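Local atomic coordinates of beta-phosphoglucomutase (PDB entry 4GIB), a protein that probably interconverts beta-D-glucose 1-phosphate and beta-D-glucose 6-phosphate with the help of magnesium, as a member of the HAD-like hydrolase superfamily. Residues E27-D32 and I191-A196; T61-S66 and D77-F82; S71-L76 and R96-K101; F209-G214 and A222-D227. One frame throughout, in Å; residues are numbered along the deposited sequence.

Contact 1 (E27-D32 and I191-A196); sequences EAFIFD and IGIEDA. With NA (sodium ion), chain D.
Two neighbouring parallel strands, 28-31 and 190-194, meet at the centre of the Rossmann-like sheet of the HAD core and bring D32 and E194 together at their C-terminal ends. Backbone bonds join them: I30 N gives to I191 O (2.7 Å), and I30 O receives I193 N (2.9 Å). On the sheet face that carries F29, F31, I191 and I193, CG1 of I191 sits squarely over the F29 ring, a CH-pi contact 4.1 Å from the centroid. CD1 of I193 reaches the edge of that ring and touches F31 CE2 (3.8 Å), so branched and aromatic groups fill this buried layer. At the strand ends the chemistry turns acidic. D32 OD2 and E194 OE1 each lie 2.2 Å from a sodium ion, which D195 OD1, a water and the carbonyl O of D34 also bind. Bent at chi2 (57°), E194 folds its carboxylate back to the metal, its plane 85° from that of D32; the N-H of D195 holds OE1. K170 pairs with E194 and K68 with D195. The cation and lysines probably offset the acids' mutual repulsion, and the sodium is consistent with occupation of the predicted magnesium site, of which the predicted nucleophile D32 is itself a ligand.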
loop_
_atom_site.group_PDB
_atom_site.type_symbol
_atom_site.label_atom_id
_atom_site.label_comp_id
_atom_site.label_asym_id
_atom_site.label_seq_id
_atom_site.Cartn_x
_atom_site.Cartn_y
_atom_site.Cartn_z
ATOM N N GLU A 27 15.235 10.790 6.081
ATOM C CA GLU A 27 14.225 11.716 6.609
ATOM C C GLU A 27 12.953 10.966 6.936
ATOM O O GLU A 27 12.215 11.359 7.853
ATOM C CB GLU A 27 13.985 12.905 5.657
ATOM C CG GLU A 27 15.226 13.848 5.576
ATOM C CD GLU A 27 15.096 15.010 4.585
ATOM O OE1 GLU A 27 13.984 15.519 4.356
ATOM O OE2 GLU A 27 16.144 15.435 4.044
ATOM N N ALA A 28 12.687 9.880 6.211
ATOM C CA ALA A 28 11.498 9.083 6.508
ATOM C C ALA A 28 11.437 7.706 5.885
ATOM O O ALA A 28 12.149 7.394 4.925
ATOM C CB ALA A 28 10.219 9.849 6.133
ATOM N N PHE A 29 10.582 6.896 6.509
ATOM C CA PHE A 29 10.189 5.582 6.048
ATOM C C PHE A 29 8.719 5.796 5.682
ATOM O O PHE A 29 7.918 6.310 6.506
ATOM C CB PHE A 29 10.296 4.514 7.140
ATOM C CG PHE A 29 11.683 3.913 7.304
ATOM C CD1 PHE A 29 12.747 4.679 7.704
ATOM C CD2 PHE A 29 11.886 2.552 7.114
ATOM C CE1 PHE A 29 14.009 4.116 7.869
ATOM C CE2 PHE A 29 13.152 1.984 7.281
ATOM C CZ PHE A 29 14.202 2.768 7.649
ATOM N N ILE A 30 8.365 5.452 4.454
ATOM C CA ILE A 30 6.991 5.581 4.004
ATOM C C ILE A 30 6.523 4.186 3.654
ATOM O O ILE A 30 7.064 3.558 2.759
ATOM C CB ILE A 30 6.846 6.518 2.787
ATOM C CG1 ILE A 30 7.408 7.917 3.107
ATOM C CG2 ILE A 30 5.373 6.610 2.380
ATOM C CD1 ILE A 30 7.308 8.923 1.898
ATOM N N PHE A 31 5.504 3.714 4.361
ATOM C CA PHE A 31 4.996 2.365 4.173
ATOM C C PHE A 31 3.720 2.275 3.358
ATOM O O PHE A 31 2.954 3.235 3.287
ATOM C CB PHE A 31 4.690 1.753 5.546
ATOM C CG PHE A 31 5.890 1.639 6.454
ATOM C CD1 PHE A 31 6.309 2.720 7.214
ATOM C CD2 PHE A 31 6.562 0.437 6.591
ATOM C CE1 PHE A 31 7.404 2.609 8.066
ATOM C CE2 PHE A 31 7.642 0.321 7.444
ATOM C CZ PHE A 31 8.068 1.419 8.178
ATOM N N ASP A 32 3.513 1.124 2.712
ATOM C CA ASP A 32 2.226 0.842 2.094
ATOM C C ASP A 32 1.529 0.057 3.194
ATOM O O ASP A 32 2.195 -0.472 4.096
ATOM C CB ASP A 32 2.291 0.004 0.818
ATOM C CG ASP A 32 0.882 -0.258 0.228
ATOM O OD1 ASP A 32 -0.038 0.545 0.542
ATOM O OD2 ASP A 32 0.680 -1.262 -0.514
ATOM N N ILE A 191 12.586 6.412 2.307
ATOM C CA ILE A 191 12.628 4.980 2.032
ATOM C C ILE A 191 11.163 4.619 1.865
ATOM O O ILE A 191 10.347 4.959 2.733
ATOM C CB ILE A 191 13.127 4.116 3.239
ATOM C CG1 ILE A 191 14.444 4.610 3.845
ATOM C CG2 ILE A 191 13.241 2.638 2.821
ATOM C CD1 ILE A 191 15.700 4.013 3.266
ATOM N N GLY A 192 10.823 3.955 0.768
ATOM C CA GLY A 192 9.453 3.502 0.530
ATOM C C GLY A 192 9.435 1.971 0.599
ATOM O O GLY A 192 10.264 1.311 -0.067
ATOM N N ILE A 193 8.520 1.411 1.407
ATOM C CA ILE A 193 8.384 -0.050 1.571
ATOM C C ILE A 193 7.059 -0.582 0.981
ATOM O O ILE A 193 5.975 -0.059 1.276
ATOM C CB ILE A 193 8.535 -0.464 3.035
ATOM C CG1 ILE A 193 9.845 0.132 3.587
ATOM C CG2 ILE A 193 8.462 -1.972 3.155
ATOM C CD1 ILE A 193 10.325 -0.462 4.860
ATOM N N GLU A 194 7.153 -1.659 0.196
ATOM C CA GLU A 194 6.002 -2.170 -0.546
ATOM C C GLU A 194 6.146 -3.660 -0.924
ATOM O O GLU A 194 7.255 -4.206 -0.885
ATOM C CB GLU A 194 5.902 -1.280 -1.788
ATOM C CG GLU A 194 4.831 -1.527 -2.750
ATOM C CD GLU A 194 3.453 -1.465 -2.151
ATOM O OE1 GLU A 194 3.171 -2.285 -1.235
ATOM O OE2 GLU A 194 2.636 -0.639 -2.634
ATOM N N ASP A 195 5.027 -4.321 -1.251
ATOM C CA ASP A 195 5.035 -5.750 -1.635
ATOM C C ASP A 195 4.536 -6.038 -3.061
ATOM O O ASP A 195 4.417 -7.201 -3.449
ATOM C CB ASP A 195 4.190 -6.595 -0.661
ATOM C CG ASP A 195 2.674 -6.422 -0.878
ATOM O OD1 ASP A 195 2.254 -5.370 -1.396
ATOM O OD2 ASP A 195 1.897 -7.341 -0.525
ATOM N N ALA A 196 4.203 -5.004 -3.827
ATOM C CA ALA A 196 3.712 -5.199 -5.207
ATOM C C ALA A 196 4.562 -4.382 -6.147
ATOM O O ALA A 196 5.055 -3.316 -5.778
ATOM C CB ALA A 196 2.252 -4.810 -5.324
HETATM NA NA NA D . 1.277 -3.365 -0.774
HETATM O O HOH W 1 -0.465 -3.459 -2.051
#

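Contact 2 (T61-S66 and D77-F82); sequences TKFNES and DRILEF
F63, which gives up the most surface here, drives its ring from the loop 61-66 toward the helix 72-82 and lays one face beside F82. The two side chains run antiparallel past one another, with ring centroids 4.6 Å apart and planes inclined at 39°, an oblique aromatic pair. F63 CZ touches F82 CB at 3.6 Å and reaches R78 O at 3.5 Å, the carbonyl lying near the ring plane where the slightly positive C-H edge suits an oxygen. Because CG of F63 is anti to its backbone N (chi1 172°), the ring projects across to the helix, a gap that a large flat residue can span. Over the other face of F63 hangs OG of S66, tied back to F63 O by a bond of 3.0 Å. R78 stretches out straight and adds a polar link at its far end: NH1 gives a hydrogen bond to S66 O (3.2 Å), the acceptor lying in the guanidinium plane, while NE forms a salt bridge with E74. Here a loop packs on a helix within the helical cap domain of beta-phosphoglucomutases, and the two segments flank the predicted substrate-binding residues L67 to R72 along the chain.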
loop_
_atom_site.group_PDB
_atom_site.type_symbol
_atom_site.label_atom_id
_atom_site.label_comp_id
_atom_site.label_asym_id
_atom_site.label_seq_id
_atom_site.Cartn_x
_atom_site.Cartn_y
_atom_site.Cartn_z
ATOM N N THR A 61 -7.760 -15.227 -7.679
ATOM C CA THR A 61 -6.623 -14.648 -6.946
ATOM C C THR A 61 -5.451 -14.232 -7.870
ATOM O O THR A 61 -4.509 -13.570 -7.424
ATOM C CB THR A 61 -6.125 -15.580 -5.814
ATOM O OG1 THR A 61 -5.320 -14.825 -4.896
ATOM C CG2 THR A 61 -5.335 -16.778 -6.373
ATOM N N LYS A 62 -5.515 -14.625 -9.147
ATOM C CA LYS A 62 -4.505 -14.236 -10.129
ATOM C C LYS A 62 -4.853 -12.867 -10.726
ATOM O O LYS A 62 -4.012 -11.962 -10.738
ATOM C CB LYS A 62 -4.360 -15.299 -11.221
ATOM C CG LYS A 62 -3.822 -16.632 -10.693
ATOM C CD LYS A 62 -3.550 -17.638 -11.810
ATOM C CE LYS A 62 -2.977 -18.938 -11.250
ATOM N NZ LYS A 62 -2.610 -19.921 -12.318
ATOM N N PHE A 63 -6.083 -12.709 -11.216
ATOM C CA PHE A 63 -6.521 -11.419 -11.759
ATOM C C PHE A 63 -6.485 -10.360 -10.666
ATOM O O PHE A 63 -5.939 -9.278 -10.861
ATOM C CB PHE A 63 -7.928 -11.500 -12.352
ATOM C CG PHE A 63 -8.491 -10.158 -12.756
ATOM C CD1 PHE A 63 -8.110 -9.556 -13.950
ATOM C CD2 PHE A 63 -9.404 -9.499 -11.941
ATOM C CE1 PHE A 63 -8.636 -8.308 -14.323
ATOM C CE2 PHE A 63 -9.932 -8.259 -12.312
ATOM C CZ PHE A 63 -9.544 -7.667 -13.503
ATOM N N ASN A 64 -7.064 -10.691 -9.513
ATOM C CA ASN A 64 -7.079 -9.794 -8.367
ATOM C C ASN A 64 -5.694 -9.226 -8.066
ATOM O O ASN A 64 -5.571 -8.151 -7.493
ATOM C CB ASN A 64 -7.588 -10.514 -7.125
ATOM C CG ASN A 64 -7.515 -9.652 -5.884
ATOM O OD1 ASN A 64 -8.262 -8.686 -5.732
ATOM N ND2 ASN A 64 -6.618 -10.015 -4.970
ATOM N N GLU A 65 -4.653 -9.940 -8.463
ATOM C CA GLU A 65 -3.312 -9.479 -8.207
ATOM C C GLU A 65 -3.012 -8.164 -8.966
ATOM O O GLU A 65 -1.941 -7.601 -8.785
ATOM C CB GLU A 65 -2.303 -10.578 -8.540
ATOM C CG GLU A 65 -1.135 -10.678 -7.554
ATOM C CD GLU A 65 -1.569 -11.203 -6.173
ATOM O OE1 GLU A 65 -2.685 -10.868 -5.712
ATOM O OE2 GLU A 65 -0.781 -11.943 -5.544
ATOM N N SER A 66 -3.969 -7.696 -9.794
ATOM C CA SER A 66 -3.896 -6.401 -10.526
ATOM C C SER A 66 -4.944 -5.397 -9.976
ATOM O O SER A 66 -5.247 -4.366 -10.596
ATOM C CB SER A 66 -4.188 -6.584 -11.999
ATOM O OG SER A 66 -5.592 -6.619 -12.214
ATOM N N ASP A 77 -13.597 -0.360 -11.954
ATOM C CA ASP A 77 -13.489 -0.209 -13.424
ATOM C C ASP A 77 -12.664 -1.327 -14.055
ATOM O O ASP A 77 -12.999 -1.814 -15.141
ATOM C CB ASP A 77 -12.887 1.162 -13.829
ATOM C CG ASP A 77 -13.930 2.266 -13.951
ATOM O OD1 ASP A 77 -15.145 2.005 -13.784
ATOM O OD2 ASP A 77 -13.539 3.411 -14.251
ATOM N N ARG A 78 -11.580 -1.722 -13.399
ATOM C CA ARG A 78 -10.775 -2.825 -13.897
ATOM C C ARG A 78 -11.556 -4.154 -13.846
ATOM O O ARG A 78 -11.426 -4.989 -14.731
ATOM C CB ARG A 78 -9.457 -2.936 -13.130
ATOM C CG ARG A 78 -8.551 -1.759 -13.367
ATOM C CD ARG A 78 -7.219 -1.911 -12.689
ATOM N NE ARG A 78 -6.458 -0.678 -12.804
ATOM C CZ ARG A 78 -5.200 -0.523 -12.408
ATOM N NH1 ARG A 78 -4.534 -1.538 -11.861
ATOM N NH2 ARG A 78 -4.606 0.656 -12.561
ATOM N N ILE A 79 -12.373 -4.348 -12.821
ATOM C CA ILE A 79 -13.174 -5.563 -12.752
ATOM C C ILE A 79 -14.170 -5.571 -13.913
ATOM O O ILE A 79 -14.297 -6.564 -14.620
ATOM C CB ILE A 79 -13.928 -5.693 -11.418
ATOM C CG1 ILE A 79 -12.930 -5.826 -10.259
ATOM C CG2 ILE A 79 -14.832 -6.917 -11.444
ATOM C CD1 ILE A 79 -13.586 -5.807 -8.888
ATOM N N LEU A 80 -14.851 -4.450 -14.123
ATOM C CA LEU A 80 -15.828 -4.358 -15.212
ATOM C C LEU A 80 -15.158 -4.522 -16.570
ATOM O O LEU A 80 -15.699 -5.166 -17.449
ATOM C CB LEU A 80 -16.602 -3.060 -15.113
ATOM C CG LEU A 80 -17.353 -2.943 -13.799
ATOM C CD1 LEU A 80 -18.008 -1.587 -13.697
ATOM C CD2 LEU A 80 -18.373 -4.079 -13.608
ATOM N N GLU A 81 -13.980 -3.921 -16.716
ATOM C CA GLU A 81 -13.147 -4.059 -17.905
ATOM C C GLU A 81 -12.953 -5.518 -18.253
ATOM O O GLU A 81 -13.090 -5.925 -19.406
ATOM C CB GLU A 81 -11.749 -3.519 -17.608
ATOM C CG GLU A 81 -10.665 -4.179 -18.483
ATOM C CD GLU A 81 -9.438 -4.588 -17.673
ATOM O OE1 GLU A 81 -8.522 -5.225 -18.253
ATOM O OE2 GLU A 81 -9.410 -4.321 -16.447
ATOM N N PHE A 82 -12.611 -6.300 -17.236
ATOM C CA PHE A 82 -12.341 -7.734 -17.409
ATOM C C PHE A 82 -13.523 -8.432 -18.108
ATOM O O PHE A 82 -13.333 -9.434 -18.785
ATOM C CB PHE A 82 -11.994 -8.386 -16.062
ATOM C CG PHE A 82 -11.701 -9.870 -16.155
ATOM C CD1 PHE A 82 -10.503 -10.329 -16.712
ATOM C CD2 PHE A 82 -12.606 -10.807 -15.655
ATOM C CE1 PHE A 82 -10.229 -11.684 -16.799
ATOM C CE2 PHE A 82 -12.338 -12.170 -15.737
ATOM C CZ PHE A 82 -11.147 -12.609 -16.312
#

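Contact 3 (S71-L76 and R96-K101); sequences SRMESL and RMAEEK. With PO4 (phosphate ion), chain F.
Apolar contacts join A98 to M73, R72 and L76 where segments 72-76 and 96-101 of helices 72-82 and 91-109 cross at 110°. The small CB of A98 lets its partners close in: M73 SD stands 3.4 Å from it, and R72 CD lies at 4.0 Å. A bend at chi2 (-62°) brings the SD of M73 back to that methyl. L76 and M97 meet at about a right angle, L76 CD1 touching M97 CE at 3.9 Å.

Polar interactions gather at the start of helix 72-82. S71 is the N-cap, and its O accepts both S75 N and S75 OG, the latter at 2.7 Å. R72 lays its aliphatic chain beside A98, then turns at chi3 and presents its guanidinium edge to a phosphate ion. NE binds O4 nearly straight (2.7 Å, 163°), and NH1 adds a bond to O3 at 3.0 Å; S141, K142 and N143 hold the same ion, which probably came from the crystallisation liquor yet lies among predicted substrate-binding residues.

Helix 41-53 packs against both helices: W48 touches S75 and L76 and makes a cation-pi contact with K101, whose NZ is hydrogen-bonded to H44, while L51 meets M97.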
loop_
_atom_site.group_PDB
_atom_site.type_symbol
_atom_site.label_atom_id
_atom_site.label_comp_id
_atom_site.label_asym_id
_atom_site.label_seq_id
_atom_site.Cartn_x
_atom_site.Cartn_y
_atom_site.Cartn_z
ATOM N N SER A 71 -7.036 1.943 -5.821
ATOM C CA SER A 71 -8.165 2.647 -5.205
ATOM C C SER A 71 -9.504 2.011 -5.589
ATOM O O SER A 71 -9.621 1.376 -6.639
ATOM C CB SER A 71 -8.179 4.131 -5.614
ATOM O OG SER A 71 -8.546 4.307 -6.988
ATOM N N ARG A 72 -10.515 2.250 -4.754
ATOM C CA ARG A 72 -11.859 1.654 -4.900
ATOM C C ARG A 72 -12.527 1.755 -6.258
ATOM O O ARG A 72 -12.918 0.737 -6.831
ATOM C CB ARG A 72 -12.802 2.250 -3.848
ATOM C CG ARG A 72 -14.176 1.594 -3.767
ATOM C CD ARG A 72 -14.996 2.249 -2.674
ATOM N NE ARG A 72 -14.206 2.290 -1.454
ATOM C CZ ARG A 72 -14.500 2.992 -0.379
ATOM N NH1 ARG A 72 -13.671 2.945 0.662
ATOM N NH2 ARG A 72 -15.597 3.733 -0.328
ATOM N N MET A 73 -12.718 2.965 -6.759
ATOM C CA MET A 73 -13.401 3.145 -8.046
ATOM C C MET A 73 -12.560 2.671 -9.237
ATOM O O MET A 73 -13.113 2.141 -10.222
ATOM C CB MET A 73 -13.859 4.589 -8.209
ATOM C CG MET A 73 -14.870 5.027 -7.104
ATOM S SD MET A 73 -16.418 4.063 -7.100
ATOM C CE MET A 73 -17.088 4.590 -8.681
ATOM N N GLU A 74 -11.241 2.832 -9.170
ATOM C CA GLU A 74 -10.398 2.334 -10.247
ATOM C C GLU A 74 -10.472 0.813 -10.266
ATOM O O GLU A 74 -10.579 0.210 -11.345
ATOM C CB GLU A 74 -8.945 2.790 -10.097
ATOM C CG GLU A 74 -7.996 2.227 -11.159
ATOM C CD GLU A 74 -8.400 2.561 -12.602
ATOM O OE1 GLU A 74 -9.137 3.549 -12.810
ATOM O OE2 GLU A 74 -7.958 1.838 -13.535
ATOM N N SER A 75 -10.433 0.207 -9.071
ATOM C CA SER A 75 -10.506 -1.241 -8.918
ATOM C C SER A 75 -11.780 -1.774 -9.530
ATOM O O SER A 75 -11.750 -2.781 -10.215
ATOM C CB SER A 75 -10.432 -1.651 -7.436
ATOM O OG SER A 75 -9.210 -1.250 -6.869
ATOM N N LEU A 76 -12.895 -1.083 -9.291
ATOM C CA LEU A 76 -14.178 -1.482 -9.844
ATOM C C LEU A 76 -14.155 -1.428 -11.380
ATOM O O LEU A 76 -14.648 -2.346 -12.025
ATOM C CB LEU A 76 -15.344 -0.637 -9.259
ATOM C CG LEU A 76 -16.751 -0.920 -9.823
ATOM C CD1 LEU A 76 -17.123 -2.391 -9.662
ATOM C CD2 LEU A 76 -17.825 -0.032 -9.187
ATOM N N ARG A 96 -23.037 3.037 -6.471
ATOM C CA ARG A 96 -23.866 2.129 -5.675
ATOM C C ARG A 96 -23.145 0.808 -5.443
ATOM O O ARG A 96 -23.140 0.260 -4.331
ATOM C CB ARG A 96 -25.166 1.806 -6.389
ATOM C CG ARG A 96 -26.250 1.271 -5.465
ATOM C CD ARG A 96 -26.993 0.112 -6.109
ATOM N NE ARG A 96 -26.272 -1.149 -5.884
ATOM C CZ ARG A 96 -26.457 -2.275 -6.569
ATOM N NH1 ARG A 96 -25.752 -3.354 -6.255
ATOM N NH2 ARG A 96 -27.318 -2.326 -7.577
ATOM N N MET A 97 -22.541 0.290 -6.504
ATOM C CA MET A 97 -21.842 -0.992 -6.428
ATOM C C MET A 97 -20.641 -0.911 -5.505
ATOM O O MET A 97 -20.377 -1.827 -4.732
ATOM C CB MET A 97 -21.406 -1.439 -7.815
ATOM C CG MET A 97 -22.550 -1.749 -8.768
ATOM S SD MET A 97 -21.931 -2.030 -10.452
ATOM C CE MET A 97 -20.821 -3.362 -10.160
ATOM N N ALA A 98 -19.922 0.199 -5.588
ATOM C CA ALA A 98 -18.752 0.432 -4.752
ATOM C C ALA A 98 -19.134 0.486 -3.271
ATOM O O ALA A 98 -18.404 -0.010 -2.427
ATOM C CB ALA A 98 -18.056 1.739 -5.166
ATOM N N GLU A 99 -20.269 1.112 -2.978
ATOM C CA GLU A 99 -20.750 1.254 -1.612
ATOM C C GLU A 99 -21.032 -0.096 -0.975
ATOM O O GLU A 99 -20.612 -0.347 0.155
ATOM C CB GLU A 99 -22.021 2.105 -1.584
ATOM C CG GLU A 99 -22.639 2.275 -0.186
ATOM C CD GLU A 99 -23.692 3.386 -0.127
ATOM O OE1 GLU A 99 -23.611 4.338 -0.932
ATOM O OE2 GLU A 99 -24.589 3.316 0.739
ATOM N N GLU A 100 -21.746 -0.949 -1.706
ATOM C CA GLU A 100 -22.108 -2.266 -1.228
ATOM C C GLU A 100 -20.848 -3.067 -0.939
ATOM O O GLU A 100 -20.757 -3.753 0.070
ATOM C CB GLU A 100 -23.007 -2.986 -2.252
ATOM C CG GLU A 100 -23.346 -4.420 -1.870
ATOM C CD GLU A 100 -24.202 -5.154 -2.902
ATOM O OE1 GLU A 100 -24.280 -6.401 -2.790
ATOM O OE2 GLU A 100 -24.787 -4.504 -3.812
ATOM N N LYS A 101 -19.871 -2.959 -1.823
ATOM C CA LYS A 101 -18.612 -3.631 -1.640
ATOM C C LYS A 101 -17.883 -3.067 -0.427
ATOM O O LYS A 101 -17.357 -3.827 0.388
ATOM C CB LYS A 101 -17.752 -3.492 -2.902
ATOM C CG LYS A 101 -16.346 -4.109 -2.805
ATOM C CD LYS A 101 -15.295 -3.178 -2.183
ATOM C CE LYS A 101 -13.982 -3.931 -1.973
ATOM N NZ LYS A 101 -12.881 -3.094 -1.477
HETATM P P PO4 F . -10.707 1.252 -0.309
HETATM O O1 PO4 F . -9.538 0.892 -1.205
HETATM O O2 PO4 F . -10.426 0.611 1.011
HETATM O O3 PO4 F . -10.804 2.748 -0.145
HETATM O O4 PO4 F . -12.001 0.747 -0.889
#

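Contact 4 (F209-G214 and A222-D227); sequences FSVGVG and ANLVVD. With NA (sodium ion), chain C.
Strands 209-213 and 224-226 form the edge of the parallel six-stranded sheet, the latter being its outermost strand, and a sodium ion sits where N223 leads into the pairing. Regular parallel bonding starts with L224 N to S210 O and continues with G212, where G212 N gives to L224 O (2.7 Å) and G212 O takes V226 N (2.8 Å). On the face of V211, V213, L224 and V226, V213 CG2 meets V226 CG2 at 4.0 Å, and helix 234-247 touches L224 and V226; branched apolar residues suit this covered layer. On the opposite face G212 is hemmed in, since a CB there would come too close to A222 CB. G214, with a positive phi, has a backbone shape that calls for glycine.

At the N-terminal end, S210 N gives a nearly straight bond, 172° at the hydrogen, to N223 OD1 at 2.8 Å, while N223 N returns one to S210 OG (2.9 Å). With chi1 at 64°, between the backbone N and the carbonyl carbon, S210 OG is turned to receive that N-H; it also has a hydrogen bond with N204. The F209 ring touches N223 through F209 CE1 and N223 CB (3.3 Å), its plane only 11° from that of the amide. N223 OD1 also binds the sodium at 2.5 Å, together with two waters, N204 and the carbonyl O of M208. One amide oxygen thus serves the backbone N-H of S210 and a cation at once, linking the ion to the start of this strand pair.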
loop_
_atom_site.group_PDB
_atom_site.type_symbol
_atom_site.label_atom_id
_atom_site.label_comp_id
_atom_site.label_asym_id
_atom_site.label_seq_id
_atom_site.Cartn_x
_atom_site.Cartn_y
_atom_site.Cartn_z
ATOM N N PHE A 209 14.159 5.556 -2.179
ATOM C CA PHE A 209 14.812 4.260 -2.058
ATOM C C PHE A 209 13.690 3.238 -1.904
ATOM O O PHE A 209 12.892 3.341 -0.991
ATOM C CB PHE A 209 15.769 4.261 -0.864
ATOM C CG PHE A 209 16.453 2.950 -0.613
ATOM C CD1 PHE A 209 17.337 2.426 -1.534
ATOM C CD2 PHE A 209 16.262 2.277 0.574
ATOM C CE1 PHE A 209 17.998 1.221 -1.292
ATOM C CE2 PHE A 209 16.917 1.078 0.831
ATOM C CZ PHE A 209 17.782 0.547 -0.104
ATOM N N SER A 210 13.609 2.271 -2.820
ATOM C CA SER A 210 12.515 1.316 -2.794
ATOM C C SER A 210 12.918 -0.001 -2.129
ATOM O O SER A 210 13.980 -0.558 -2.423
ATOM C CB SER A 210 11.986 1.079 -4.212
ATOM O OG SER A 210 12.975 0.470 -5.056
ATOM N N VAL A 211 12.078 -0.462 -1.203
ATOM C CA VAL A 211 12.285 -1.740 -0.512
ATOM C C VAL A 211 11.081 -2.630 -0.818
ATOM O O VAL A 211 9.921 -2.278 -0.506
ATOM C CB VAL A 211 12.413 -1.572 1.003
ATOM C CG1 VAL A 211 12.689 -2.934 1.676
ATOM C CG2 VAL A 211 13.515 -0.559 1.339
ATOM N N GLY A 212 11.362 -3.763 -1.458
ATOM C CA GLY A 212 10.340 -4.729 -1.833
ATOM C C GLY A 212 10.342 -5.918 -0.888
ATOM O O GLY A 212 11.404 -6.379 -0.434
ATOM N N VAL A 213 9.142 -6.408 -0.579
ATOM C CA VAL A 213 8.973 -7.544 0.320
ATOM C C VAL A 213 8.192 -8.642 -0.359
ATOM O O VAL A 213 6.995 -8.492 -0.611
ATOM C CB VAL A 213 8.205 -7.150 1.599
ATOM C CG1 VAL A 213 8.063 -8.358 2.515
ATOM C CG2 VAL A 213 8.910 -6.024 2.315
ATOM N N GLY A 214 8.865 -9.757 -0.638
ATOM C CA GLY A 214 8.230 -10.894 -1.279
ATOM C C GLY A 214 9.117 -11.525 -2.335
ATOM O O GLY A 214 10.337 -11.572 -2.185
ATOM N N ALA A 222 13.098 -3.127 -7.403
ATOM C CA ALA A 222 13.331 -2.548 -6.107
ATOM C C ALA A 222 14.832 -2.360 -5.896
ATOM O O ALA A 222 15.639 -3.093 -6.441
ATOM C CB ALA A 222 12.731 -3.432 -5.029
ATOM N N ASN A 223 15.197 -1.357 -5.109
ATOM C CA ASN A 223 16.592 -1.076 -4.813
ATOM C C ASN A 223 17.102 -2.122 -3.844
ATOM O O ASN A 223 18.295 -2.453 -3.832
ATOM C CB ASN A 223 16.722 0.326 -4.242
ATOM C CG ASN A 223 16.287 1.388 -5.230
ATOM O OD1 ASN A 223 15.539 2.311 -4.888
ATOM N ND2 ASN A 223 16.731 1.252 -6.471
ATOM N N LEU A 224 16.165 -2.660 -3.060
ATOM C CA LEU A 224 16.424 -3.723 -2.109
ATOM C C LEU A 224 15.182 -4.619 -1.996
ATOM O O LEU A 224 14.032 -4.145 -1.940
ATOM C CB LEU A 224 16.783 -3.156 -0.733
ATOM C CG LEU A 224 16.919 -4.200 0.386
ATOM C CD1 LEU A 224 18.082 -5.175 0.094
ATOM C CD2 LEU A 224 17.097 -3.519 1.754
ATOM N N VAL A 225 15.422 -5.922 -1.974
ATOM C CA VAL A 225 14.347 -6.878 -1.853
ATOM C C VAL A 225 14.631 -7.817 -0.709
ATOM O O VAL A 225 15.729 -8.378 -0.621
ATOM C CB VAL A 225 14.185 -7.700 -3.147
ATOM C CG1 VAL A 225 13.199 -8.826 -2.941
ATOM C CG2 VAL A 225 13.746 -6.786 -4.307
ATOM N N VAL A 226 13.662 -7.962 0.191
ATOM C CA VAL A 226 13.792 -8.940 1.264
ATOM C C VAL A 226 12.638 -9.932 1.132
ATOM O O VAL A 226 11.617 -9.620 0.511
ATOM C CB VAL A 226 13.858 -8.310 2.681
ATOM C CG1 VAL A 226 15.109 -7.478 2.825
ATOM C CG2 VAL A 226 12.619 -7.480 2.989
ATOM N N ASP A 227 12.825 -11.119 1.716
ATOM C CA ASP A 227 11.868 -12.221 1.652
ATOM C C ASP A 227 10.545 -11.958 2.347
ATOM O O ASP A 227 9.491 -12.264 1.796
ATOM C CB ASP A 227 12.483 -13.492 2.282
ATOM C CG ASP A 227 13.655 -14.036 1.486
ATOM O OD1 ASP A 227 13.831 -13.608 0.330
ATOM O OD2 ASP A 227 14.397 -14.905 2.006
HETATM NA NA NA C . 14.824 4.256 -6.255
HETATM O O HOH W 2 15.603 3.791 -8.397
HETATM O O HOH W 3 14.272 5.962 -7.818
#

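Overall arrangement
Contacts 1 and 4 belong to one parallel sheet, their centres 9 Å apart: strands 190-194 and 209-213 are neighbours, and G192 bonds to both F209 and V211, so the pairing runs unbroken from strand 28-31 to the edge strand 224-226. Contacts 2 and 3 share helix 72-82 in the helical cap, 12 Å apart between centres, and their segments alternate along the chain. Both fall between the two halves of contact 1, with centres about 25 Å from it, whereas contact 4 follows. The cap is thus an insertion after the first core strand, and the predicted active site draws residues from both parts, metal-binding acids from the core and further predicted substrate-binding residues from the cap.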